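Local coordinates for protein farnesyltransferase, putative (Trypanosoma cruzi, PDB 3WCA) that probably condenses two molecules of farnesyl diphosphate into squalene with NAD(P)H as reductant, opening the route from farnesyl diphosphate to lanosterol, at residues Ile46-Glu51 against Val276-Ala281; Glu51-Ala56 against Leu174-Ser179; Cys136-Asn141 against Ala165-His170; Leu159-Val164 against Leu200-Ile205. The protein carries 1 engineered substitution. All coordinates share one frame; numbering follows the deposited sequence.

Interaction 1 of 4, residues Ile46-Glu51 against Val276-Ala281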
# COMPACT_ATOMS: atom_id res chain seq x y z
N ILE A 46 5.67 -2.04 12.02
CA ILE A 46 4.74 -1.67 13.06
C ILE A 46 5.41 -1.63 14.44
O ILE A 46 4.94 -0.93 15.34
CB ILE A 46 3.54 -2.66 13.10
CG1 ILE A 46 2.37 -2.02 13.84
CG2 ILE A 46 3.95 -3.98 13.76
CD1 ILE A 46 1.17 -2.95 14.01
N MET A 47 6.52 -2.34 14.60
CA MET A 47 7.21 -2.37 15.89
C MET A 47 7.85 -1.03 16.25
O MET A 47 8.27 -0.83 17.39
CB MET A 47 8.26 -3.48 15.90
CG MET A 47 7.65 -4.89 15.85
SD MET A 47 6.40 -5.16 17.16
CE MET A 47 5.36 -6.42 16.38
N GLU A 48 7.94 -0.13 15.28
CA GLU A 48 8.50 1.21 15.48
C GLU A 48 7.55 2.04 16.36
O GLU A 48 7.97 2.99 17.03
CB GLU A 48 8.64 1.94 14.14
CG GLU A 48 9.71 1.40 13.18
CD GLU A 48 11.10 1.36 13.81
OE1 GLU A 48 11.40 2.22 14.66
OE2 GLU A 48 11.89 0.47 13.44
N LEU A 49 6.27 1.67 16.35
CA LEU A 49 5.25 2.38 17.11
C LEU A 49 5.23 2.01 18.58
O LEU A 49 5.53 0.86 18.96
CB LEU A 49 3.87 2.13 16.50
CG LEU A 49 3.65 2.74 15.11
CD1 LEU A 49 2.32 2.27 14.56
CD2 LEU A 49 3.67 4.25 15.20
N ASP A 50 4.87 2.98 19.41
CA ASP A 50 4.77 2.76 20.85
C ASP A 50 3.58 1.84 21.09
O ASP A 50 2.60 1.86 20.34
CB ASP A 50 4.57 4.08 21.60
CG ASP A 50 5.81 4.95 21.61
OD1 ASP A 50 6.47 5.06 20.56
OD2 ASP A 50 6.12 5.54 22.67
N GLU A 51 3.67 1.03 22.14
CA GLU A 51 2.64 0.07 22.49
C GLU A 51 1.17 0.47 22.28
O GLU A 51 0.43 -0.26 21.62
CB GLU A 51 2.88 -0.39 23.93
CG GLU A 51 1.83 -1.33 24.52
CD GLU A 51 2.41 -2.22 25.61
OE1 GLU A 51 3.00 -3.27 25.26
OE2 GLU A 51 2.28 -1.88 26.80
N VAL A 276 6.09 7.78 15.12
CA VAL A 276 5.15 7.94 14.02
C VAL A 276 5.95 8.18 12.75
O VAL A 276 5.65 7.60 11.70
CB VAL A 276 4.18 9.13 14.25
CG1 VAL A 276 3.39 9.43 12.96
CG2 VAL A 276 3.21 8.81 15.40
N PHE A 277 6.98 9.01 12.84
CA PHE A 277 7.79 9.28 11.67
C PHE A 277 8.48 8.04 11.09
O PHE A 277 8.38 7.78 9.89
CB PHE A 277 8.83 10.35 11.96
CG PHE A 277 9.74 10.62 10.80
CD1 PHE A 277 10.85 9.81 10.56
CD2 PHE A 277 9.44 11.63 9.89
CE1 PHE A 277 11.65 10.00 9.43
CE2 PHE A 277 10.22 11.84 8.76
CZ PHE A 277 11.33 11.01 8.53
N ALA A 278 9.17 7.27 11.93
CA ALA A 278 9.86 6.08 11.42
C ALA A 278 8.88 5.07 10.83
O ALA A 278 9.14 4.49 9.77
CB ALA A 278 10.70 5.43 12.53
N PHE A 279 7.76 4.85 11.51
CA PHE A 279 6.73 3.91 11.04
C PHE A 279 6.18 4.34 9.68
O PHE A 279 5.90 3.50 8.82
CB PHE A 279 5.58 3.84 12.05
CG PHE A 279 4.35 3.16 11.52
CD1 PHE A 279 4.27 1.77 11.45
CD2 PHE A 279 3.29 3.92 11.02
CE1 PHE A 279 3.15 1.14 10.90
CE2 PHE A 279 2.17 3.31 10.46
CZ PHE A 279 2.09 1.92 10.40
N SER A 280 6.03 5.65 9.49
CA SER A 280 5.50 6.23 8.24
C SER A 280 6.51 6.34 7.09
O SER A 280 6.17 6.15 5.92
CB SER A 280 4.93 7.62 8.53
OG SER A 280 3.83 7.56 9.44
N ALA A 281 7.76 6.63 7.45
CA ALA A 281 8.83 6.82 6.47
C ALA A 281 9.41 5.57 5.84
O ALA A 281 9.63 5.54 4.63
CB ALA A 281 9.95 7.62 7.12

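Interaction 2 of 4, residues Glu51-Ala56 against Leu174-Ser179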
# COMPACT_ATOMS: atom_id res chain seq x y z
N GLU A 51 3.67 1.03 22.14
CA GLU A 51 2.64 0.07 22.49
C GLU A 51 1.17 0.47 22.28
O GLU A 51 0.43 -0.26 21.62
CB GLU A 51 2.88 -0.39 23.93
CG GLU A 51 1.83 -1.33 24.52
CD GLU A 51 2.41 -2.22 25.61
OE1 GLU A 51 3.00 -3.27 25.26
OE2 GLU A 51 2.28 -1.88 26.80
N GLU A 52 0.74 1.60 22.81
CA GLU A 52 -0.67 2.00 22.66
C GLU A 52 -1.12 2.21 21.22
O GLU A 52 -2.18 1.74 20.80
CB GLU A 52 -0.96 3.26 23.47
CG GLU A 52 -2.43 3.65 23.41
CD GLU A 52 -2.77 4.82 24.32
OE1 GLU A 52 -2.61 4.67 25.56
OE2 GLU A 52 -3.20 5.88 23.80
N MET A 53 -0.32 2.96 20.47
CA MET A 53 -0.60 3.25 19.07
C MET A 53 -0.47 1.95 18.29
O MET A 53 -1.25 1.66 17.39
CB MET A 53 0.41 4.27 18.55
CG MET A 53 0.34 4.57 17.06
SD MET A 53 -1.02 5.67 16.67
CE MET A 53 -0.17 7.25 16.69
N ARG A 54 0.52 1.16 18.68
CA ARG A 54 0.82 -0.09 18.01
C ARG A 54 -0.32 -1.09 18.06
O ARG A 54 -0.58 -1.79 17.08
CB ARG A 54 2.09 -0.70 18.61
CG ARG A 54 2.77 -1.68 17.69
CD ARG A 54 4.22 -1.85 18.07
NE ARG A 54 4.38 -2.71 19.23
CZ ARG A 54 5.35 -2.58 20.14
NH1 ARG A 54 6.24 -1.61 20.03
NH2 ARG A 54 5.41 -3.42 21.16
N ASP A 55 -0.98 -1.17 19.21
CA ASP A 55 -2.10 -2.10 19.37
C ASP A 55 -3.23 -1.67 18.44
O ASP A 55 -3.81 -2.49 17.75
CB ASP A 55 -2.63 -2.11 20.81
CG ASP A 55 -1.62 -2.67 21.80
OD1 ASP A 55 -0.91 -3.63 21.45
OD2 ASP A 55 -1.57 -2.17 22.94
N ALA A 56 -3.52 -0.37 18.43
CA ALA A 56 -4.58 0.16 17.59
C ALA A 56 -4.29 -0.08 16.11
O ALA A 56 -5.16 -0.52 15.35
CB ALA A 56 -4.76 1.64 17.86
N LEU A 174 -5.63 9.58 11.07
CA LEU A 174 -6.63 9.86 12.10
C LEU A 174 -6.26 9.17 13.42
O LEU A 174 -6.62 9.64 14.49
CB LEU A 174 -8.02 9.41 11.65
CG LEU A 174 -8.65 10.19 10.48
CD1 LEU A 174 -9.93 9.47 10.05
CD2 LEU A 174 -8.94 11.64 10.89
N LEU A 175 -5.54 8.05 13.35
CA LEU A 175 -5.12 7.39 14.57
C LEU A 175 -3.98 8.19 15.20
O LEU A 175 -3.87 8.24 16.42
CB LEU A 175 -4.64 5.96 14.30
CG LEU A 175 -5.68 4.89 14.01
CD1 LEU A 175 -4.96 3.56 13.84
CD2 LEU A 175 -6.69 4.79 15.15
N TYR A 176 -3.14 8.82 14.38
CA TYR A 176 -2.03 9.62 14.90
C TYR A 176 -2.55 10.83 15.67
O TYR A 176 -2.04 11.17 16.75
CB TYR A 176 -1.12 10.16 13.77
CG TYR A 176 -0.44 9.13 12.87
CD1 TYR A 176 -0.32 7.79 13.24
CD2 TYR A 176 0.11 9.52 11.64
CE1 TYR A 176 0.32 6.86 12.40
CE2 TYR A 176 0.74 8.61 10.81
CZ TYR A 176 0.85 7.29 11.18
OH TYR A 176 1.48 6.40 10.33
N VAL A 177 -3.54 11.51 15.11
CA VAL A 177 -4.13 12.68 15.75
C VAL A 177 -4.86 12.28 17.03
O VAL A 177 -4.63 12.85 18.10
CB VAL A 177 -5.12 13.38 14.81
CG1 VAL A 177 -5.82 14.52 15.53
CG2 VAL A 177 -4.38 13.92 13.60
N SER A 178 -5.73 11.29 16.91
CA SER A 178 -6.49 10.81 18.04
C SER A 178 -5.61 10.42 19.22
O SER A 178 -6.02 10.53 20.38
CB SER A 178 -7.34 9.61 17.60
OG SER A 178 -8.10 9.11 18.68
N SER A 179 -4.40 9.96 18.93
CA SER A 179 -3.46 9.53 19.96
C SER A 179 -2.81 10.70 20.69
O SER A 179 -2.34 10.55 21.82
CB SER A 179 -2.35 8.69 19.34
OG SER A 179 -1.41 9.53 18.68

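Interaction 3 of 4, residues Cys136-Asn141 against Ala165-His170. With FPS (S-[(2E,6E)-3,7,11-trimethyldodeca-2,6,10-trienyl] trihydrogen thiodiphosphate), chain E.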
# COMPACT_ATOMS: atom_id res chain seq x y z
N CYS A 136 -13.00 0.75 7.75
CA CYS A 136 -13.38 -0.62 7.38
C CYS A 136 -14.59 -0.65 6.44
O CYS A 136 -14.58 -1.34 5.42
CB CYS A 136 -13.71 -1.43 8.63
SG CYS A 136 -14.30 -3.07 8.25
N GLU A 137 -15.62 0.10 6.80
CA GLU A 137 -16.84 0.19 6.01
C GLU A 137 -16.59 0.81 4.63
O GLU A 137 -17.00 0.26 3.61
CB GLU A 137 -17.89 1.01 6.77
CG GLU A 137 -19.17 1.23 5.99
CD GLU A 137 -20.31 1.72 6.87
OE1 GLU A 137 -20.16 2.78 7.52
OE2 GLU A 137 -21.36 1.04 6.89
N ARG A 138 -15.93 1.96 4.60
CA ARG A 138 -15.64 2.62 3.34
C ARG A 138 -14.77 1.77 2.41
O ARG A 138 -14.99 1.75 1.20
CB ARG A 138 -15.00 3.98 3.60
CG ARG A 138 -15.98 4.99 4.21
CD ARG A 138 -15.27 6.21 4.77
NE ARG A 138 -14.64 7.03 3.73
CZ ARG A 138 -13.82 8.04 3.99
NH1 ARG A 138 -13.54 8.35 5.25
NH2 ARG A 138 -13.30 8.76 2.99
N MET A 139 -13.78 1.05 2.95
CA MET A 139 -12.93 0.21 2.10
C MET A 139 -13.73 -0.97 1.55
O MET A 139 -13.60 -1.35 0.39
CB MET A 139 -11.73 -0.34 2.87
CG MET A 139 -10.92 -1.39 2.07
SD MET A 139 -9.40 -1.96 2.90
CE MET A 139 -8.58 -0.32 3.10
N ALA A 140 -14.55 -1.56 2.41
CA ALA A 140 -15.37 -2.69 2.02
C ALA A 140 -16.29 -2.33 0.85
O ALA A 140 -16.36 -3.04 -0.15
CB ALA A 140 -16.19 -3.17 3.20
N ASN A 141 -16.99 -1.20 0.95
CA ASN A 141 -17.90 -0.81 -0.12
C ASN A 141 -17.13 -0.49 -1.40
O ASN A 141 -17.61 -0.76 -2.50
CB ASN A 141 -18.76 0.37 0.35
CG ASN A 141 -19.71 -0.03 1.48
OD1 ASN A 141 -20.05 0.78 2.35
ND2 ASN A 141 -20.14 -1.29 1.46
N ALA A 165 -5.76 1.38 -0.16
CA ALA A 165 -4.50 1.87 0.39
C ALA A 165 -4.58 3.34 0.83
O ALA A 165 -4.10 3.70 1.91
CB ALA A 165 -3.39 1.70 -0.63
N GLY A 166 -5.16 4.18 -0.01
CA GLY A 166 -5.27 5.58 0.33
C GLY A 166 -6.03 5.77 1.64
O GLY A 166 -5.71 6.67 2.43
N LEU A 167 -7.04 4.93 1.87
CA LEU A 167 -7.84 5.01 3.09
C LEU A 167 -7.05 4.55 4.32
O LEU A 167 -7.32 4.99 5.44
CB LEU A 167 -9.12 4.19 2.94
CG LEU A 167 -10.26 4.85 2.15
CD1 LEU A 167 -11.42 3.89 2.02
CD2 LEU A 167 -10.70 6.12 2.88
N VAL A 168 -6.09 3.66 4.11
CA VAL A 168 -5.26 3.20 5.22
C VAL A 168 -4.50 4.45 5.63
O VAL A 168 -4.30 4.71 6.81
CB VAL A 168 -4.26 2.11 4.77
CG1 VAL A 168 -3.43 1.66 5.96
CG2 VAL A 168 -5.01 0.92 4.17
N GLY A 169 -4.12 5.24 4.64
CA GLY A 169 -3.40 6.48 4.90
C GLY A 169 -4.27 7.43 5.71
O GLY A 169 -3.77 8.10 6.63
N HIS A 170 -5.56 7.51 5.37
CA HIS A 170 -6.49 8.37 6.09
C HIS A 170 -6.59 7.84 7.53
O HIS A 170 -6.36 8.58 8.48
CB HIS A 170 -7.89 8.34 5.45
CG HIS A 170 -8.00 9.12 4.18
ND1 HIS A 170 -9.19 9.63 3.71
CD2 HIS A 170 -7.06 9.50 3.28
CE1 HIS A 170 -8.99 10.29 2.59
NE2 HIS A 170 -7.70 10.23 2.30
C1 FPS E . 0.11 -4.64 1.08
S1 FPS E . 0.17 -5.71 2.60
C2 FPS E . -0.55 -3.26 1.42
C3 FPS E . -0.26 -1.98 0.96
C4 FPS E . 0.81 -1.66 -0.05
C5 FPS E . -1.09 -0.85 1.53
C6 FPS E . -0.79 -0.39 2.99
C7 FPS E . -0.88 1.12 3.00
C8 FPS E . -0.38 1.95 3.92
C10 FPS E . -0.64 3.45 3.69
C9 FPS E . 0.40 1.49 5.16
C11 FPS E . 0.44 4.32 4.28
C12 FPS E . -0.09 5.72 4.47
C13 FPS E . 0.26 6.57 5.45
C14 FPS E . 1.28 6.24 6.55
C15 FPS E . -0.40 7.95 5.46
PA FPS E . 2.07 -5.67 3.42
O1A FPS E . 2.52 -4.20 3.64
O2A FPS E . 2.00 -6.40 4.74
O3A FPS E . 3.21 -6.63 2.65
PB FPS E . 3.73 -6.85 1.06
O1B FPS E . 5.29 -6.89 0.98
O2B FPS E . 3.21 -8.23 0.54
O3B FPS E . 3.29 -5.61 0.17

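Interaction 4 of 4, residues Leu159-Val164 against Leu200-Ile205. With FPS (S-[(2E,6E)-3,7,11-trimethyldodeca-2,6,10-trienyl] trihydrogen thiodiphosphate), chain E.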
# COMPACT_ATOMS: atom_id res chain seq x y z
N LEU A 159 -8.85 5.62 -7.98
CA LEU A 159 -9.92 5.41 -7.01
C LEU A 159 -9.78 4.06 -6.32
O LEU A 159 -9.99 3.96 -5.11
CB LEU A 159 -11.30 5.54 -7.68
CG LEU A 159 -12.52 5.41 -6.76
CD1 LEU A 159 -12.51 6.54 -5.71
CD2 LEU A 159 -13.82 5.46 -7.61
N TYR A 160 -9.44 3.02 -7.07
CA TYR A 160 -9.27 1.70 -6.47
C TYR A 160 -8.11 1.73 -5.45
O TYR A 160 -8.20 1.10 -4.40
CB TYR A 160 -9.00 0.62 -7.53
CG TYR A 160 -8.79 -0.75 -6.94
CD1 TYR A 160 -9.86 -1.52 -6.49
CD2 TYR A 160 -7.49 -1.26 -6.76
CE1 TYR A 160 -9.66 -2.76 -5.88
CE2 TYR A 160 -7.28 -2.50 -6.15
CZ TYR A 160 -8.36 -3.24 -5.71
OH TYR A 160 -8.16 -4.45 -5.09
N CYS A 161 -7.04 2.44 -5.79
CA CYS A 161 -5.90 2.55 -4.89
C CYS A 161 -6.34 3.28 -3.63
O CYS A 161 -5.89 2.96 -2.53
CB CYS A 161 -4.74 3.31 -5.56
SG CYS A 161 -3.85 2.32 -6.81
N HIS A 162 -7.23 4.25 -3.80
CA HIS A 162 -7.75 5.02 -2.68
C HIS A 162 -8.47 4.10 -1.70
O HIS A 162 -8.20 4.13 -0.50
CB HIS A 162 -8.73 6.09 -3.18
CG HIS A 162 -9.57 6.70 -2.11
ND1 HIS A 162 -9.06 7.55 -1.15
CD2 HIS A 162 -10.89 6.57 -1.83
CE1 HIS A 162 -10.03 7.92 -0.33
NE2 HIS A 162 -11.15 7.34 -0.72
N TYR A 163 -9.35 3.26 -2.22
CA TYR A 163 -10.12 2.33 -1.39
C TYR A 163 -9.30 1.28 -0.65
O TYR A 163 -9.65 0.91 0.48
CB TYR A 163 -11.17 1.58 -2.22
CG TYR A 163 -12.34 2.41 -2.74
CD1 TYR A 163 -13.11 3.20 -1.89
CD2 TYR A 163 -12.69 2.37 -4.09
CE1 TYR A 163 -14.22 3.93 -2.37
CE2 TYR A 163 -13.79 3.09 -4.58
CZ TYR A 163 -14.54 3.87 -3.72
OH TYR A 163 -15.61 4.58 -4.22
N VAL A 164 -8.24 0.77 -1.26
CA VAL A 164 -7.49 -0.28 -0.60
C VAL A 164 -6.18 0.13 0.05
O VAL A 164 -5.57 -0.68 0.74
CB VAL A 164 -7.21 -1.47 -1.56
CG1 VAL A 164 -8.55 -1.97 -2.16
CG2 VAL A 164 -6.23 -1.06 -2.66
N LEU A 200 2.62 3.69 -2.20
CA LEU A 200 2.94 2.33 -1.80
C LEU A 200 2.19 1.30 -2.64
O LEU A 200 2.78 0.36 -3.15
CB LEU A 200 2.62 2.08 -0.32
CG LEU A 200 3.27 2.93 0.78
CD1 LEU A 200 3.00 2.29 2.15
CD2 LEU A 200 4.78 3.04 0.54
N GLN A 201 0.88 1.50 -2.78
CA GLN A 201 0.07 0.55 -3.51
C GLN A 201 0.52 0.46 -4.97
O GLN A 201 0.68 -0.63 -5.49
CB GLN A 201 -1.42 0.92 -3.43
CG GLN A 201 -2.38 -0.13 -4.00
CD GLN A 201 -2.28 -1.49 -3.29
OE1 GLN A 201 -2.23 -1.56 -2.07
NE2 GLN A 201 -2.27 -2.56 -4.07
N LYS A 202 0.76 1.60 -5.60
CA LYS A 202 1.17 1.60 -6.99
C LYS A 202 2.53 0.95 -7.23
O LYS A 202 2.70 0.23 -8.22
CB LYS A 202 1.15 3.04 -7.55
CG LYS A 202 -0.27 3.60 -7.69
CD LYS A 202 -0.29 4.89 -8.50
CE LYS A 202 -1.69 5.46 -8.62
NZ LYS A 202 -1.73 6.73 -9.40
N THR A 203 3.49 1.18 -6.34
CA THR A 203 4.80 0.57 -6.51
C THR A 203 4.64 -0.94 -6.41
O THR A 203 5.28 -1.69 -7.14
CB THR A 203 5.80 1.07 -5.46
OG1 THR A 203 5.92 2.50 -5.58
CG2 THR A 203 7.18 0.46 -5.69
N ASN A 204 3.76 -1.41 -5.53
CA ASN A 204 3.58 -2.85 -5.43
C ASN A 204 2.87 -3.39 -6.66
O ASN A 204 3.24 -4.42 -7.18
CB ASN A 204 2.80 -3.23 -4.16
CG ASN A 204 3.60 -2.97 -2.88
OD1 ASN A 204 4.82 -2.81 -2.92
ND2 ASN A 204 2.91 -2.95 -1.75
N ILE A 205 1.84 -2.68 -7.13
CA ILE A 205 1.11 -3.13 -8.32
C ILE A 205 2.06 -3.23 -9.52
O ILE A 205 1.97 -4.17 -10.33
CB ILE A 205 -0.08 -2.17 -8.64
CG1 ILE A 205 -1.27 -2.52 -7.74
CG2 ILE A 205 -0.49 -2.27 -10.11
CD1 ILE A 205 -2.44 -1.54 -7.82
C1 FPS E . 0.11 -4.64 1.08
S1 FPS E . 0.17 -5.71 2.60
C2 FPS E . -0.55 -3.26 1.42
C3 FPS E . -0.26 -1.98 0.96
C4 FPS E . 0.81 -1.66 -0.05
C5 FPS E . -1.09 -0.85 1.53
C6 FPS E . -0.79 -0.39 2.99
C7 FPS E . -0.88 1.12 3.00
C8 FPS E . -0.38 1.95 3.92
C10 FPS E . -0.64 3.45 3.69
C9 FPS E . 0.40 1.49 5.16
C11 FPS E . 0.44 4.32 4.28
C12 FPS E . -0.09 5.72 4.47
C13 FPS E . 0.26 6.57 5.45
C14 FPS E . 1.28 6.24 6.55
C15 FPS E . -0.40 7.95 5.46
PA FPS E . 2.07 -5.67 3.42
O1A FPS E . 2.52 -4.20 3.64
O2A FPS E . 2.00 -6.40 4.74
O3A FPS E . 3.21 -6.63 2.65
PB FPS E . 3.73 -6.85 1.06
O1B FPS E . 5.29 -6.89 0.98
O2B FPS E . 3.21 -8.23 0.54
O3B FPS E . 3.29 -5.61 0.17

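Interaction 1 of 4, residues Ile46-Glu51 against Val276-Ala281
L49 and F279 form the main apolar pair between the loop that precedes helix 51-72 and the start of helix 274-294. Followed outward, L49 begins with a CB that is still 5.1 Å from F279 CB and makes no close contact. The first torsion sets CG anti to the carbonyl carbon (chi1 -67°), which carries the fork towards the helix and leaves L49 CG 3.7 Å from F279 CG. There the two methyls divide the work. L49 CD1 sits over the middle of the phenyl face, 3.7 Å from the F279 ring centroid and only 12° off the normal, a well-centred CH-pi contact. L49 CD2 goes instead to F279 CB at the root of the ring, and lies also 4.1 Å from V276 CA.

The same ring is met from its edge by the backbone of the short 3-10 turn, where I46 CA is 3.8 Å from F279 CD1, close to the ring plane. That turn is closed by the bond from L49 N to I46 O. E48 adds its CB, 4.0 Å from F279 N, and bends at chi2 so that a carboxylate oxygen rests on the methyl of A278. No hydrogen bond joins the two segments themselves, but D50 OD1 bonds to S275 OG just before the helical segment. F279 also touches L172 and Y176 of helix 154-179, and its side chain comes within about 5 Å of the bound thiodiphosphate analogue. The arrangement is thus second-shell packing behind the prenyl pocket of the all-helical squalene/phytoene synthase fold.

Interaction 2 of 4, residues Glu51-Ala56 against Leu174-Ser179
M53 reaches from helix 51-72 to Y176 in a Met-aromatic contact between two roughly antiparallel helices of the squalene/phytoene synthase fold; the short segments cross at 144° with their axes 10.8 Å apart. The two side chains stand at about a right angle to each other. M53 SD lies beside the ring edge, 5.4 Å from the Y176 centroid and 85° off the normal, so the sulfur is almost in line with the ring plane. Its methyl, M53 CE, approaches CD1 of Y176 at 3.5 Å, obliquely to the ring. Bends at chi2 and chi3 turn that methyl in among L175, Y176 and S179, while M53 SD packs on L175 CB at 4.3 Å. A56 and L175 extend the apolar seam by one turn.

Y176 also packs on V276 and F279 of helix 274-294, and it touches the bound farnesyl analogue, so M53 backs a residue of the ligand pocket. Y128 of helix 126-147 covers A56, L175 and S179. The methyl of M53 ends 3.3 Å from S179 OG, a hydroxyl that donates to Y176 O at 2.6 Å, from above the carbonyl plane.

Interaction 3 of 4, residues Cys136-Asn141 against Ala165-His170
L167 has CG anti to its carbonyl carbon (chi1 -80°), which aims both of its methyls at the helix opposite, and R138 meets them with a chain bent at chi3 (67°) that folds its guanidinium over the leucine. The two side chains cross at about a right angle. L167 CD2 lies against one face of the guanidinium, off-centre towards the rim, with R138 NH2 at 3.7 Å. The other methyl, L167 CD1, fits at the base of the arginine and packs 3.8 Å from M139 N. A cationic group is therefore laid flat on an aliphatic branch, and no hydrogen bond crosses between the segments.

M139 runs straight until its last bend, which brings CE to V168 CG2 at 3.9 Å. V168 faces two ways: CG2 takes the methionine, while CG1 is 3.7 Å from FPS C8. The prenyl tail continues past G169, whose CA approaches FPS C15 at 3.4 Å. A165, V168 and G169 thus line the ligand pocket, and M139 stands behind the valine.

The segments lie nearly antiparallel (171°) with axes 10.0 Å apart, joining helix 126-147 to helix 154-179. L64 of helix 51-72, the helix that bears the magnesium ligands D68, E71 and D72, packs on both M139 and V168, while helix 191-207 sends Q201 against A165.

Interaction 4 of 4, residues Leu159-Val164 against Leu200-Ile205
K202 NZ is gripped by salt bridges to D158 and D256 and by a hydrogen bond with H260, and these hold the end of a chain whose CG packs against C161 SG at 3.9 Å. The chain runs extended beyond CG, carrying NZ away from C161 to these partners, while CG stays in the helix contact; two carboxylates around one buried lysine would be expected to favour its protonated form.

C161 SG, the common point of the interface, lies in a notch formed by three residues of the other helix, 4.0 Å from Q201 CG and 4.2 Å from I205 CD1 as well as beside the lysine. One turn on, V164 meets Q201 at about a right angle, its CG2 being 4.0 Å from Q201 CD. These contacts join helix 154-179 to helix 191-207 beside the prenyl pocket and the magnesium site of the squalene/phytoene synthase fold, the short segments crossing steeply at 113° with axes 10.3 Å apart. Near V164 the first helix widens into a pi-type turn.

Q201 has its CG anti to the backbone N (chi1 -172°) and then bends at chi2, which places OE1 3.6 Å from FPS C3 while CG and CD stay with C161 and V164. From the same helix L200 CD1 packs on FPS C8 at 3.8 Å, and N204 turns its amide towards the prenyl chain and diphosphate. Towards the metal, the side chain of V164 comes within about 4 Å of that of E71, a magnesium ligand whose OE2 is hydrogen-bonded with Y160 OH.

Helix 154-179 runs through interactions 2, 3 and 4, meeting helix 51-72 near its C-terminal end, helix 126-147 in the middle and helix 191-207 further towards its start. Along the chain the other three are nested inside the loop closed by interaction 1, interaction 3 lies within that of interaction 2, and interaction 4 alternates with both. Interactions 1 and 2 share E51, with centres about 10 Å apart. Interactions 3 and 4, about 11 Å apart, join through the backbone, probably by G166 N to C161 O. Their centres lie about 20 and 21 Å from that of interaction 1; interactions 2, 3 and 4 all contribute pocket residues, and F279 stands behind them, so this packing shapes the prenyl site.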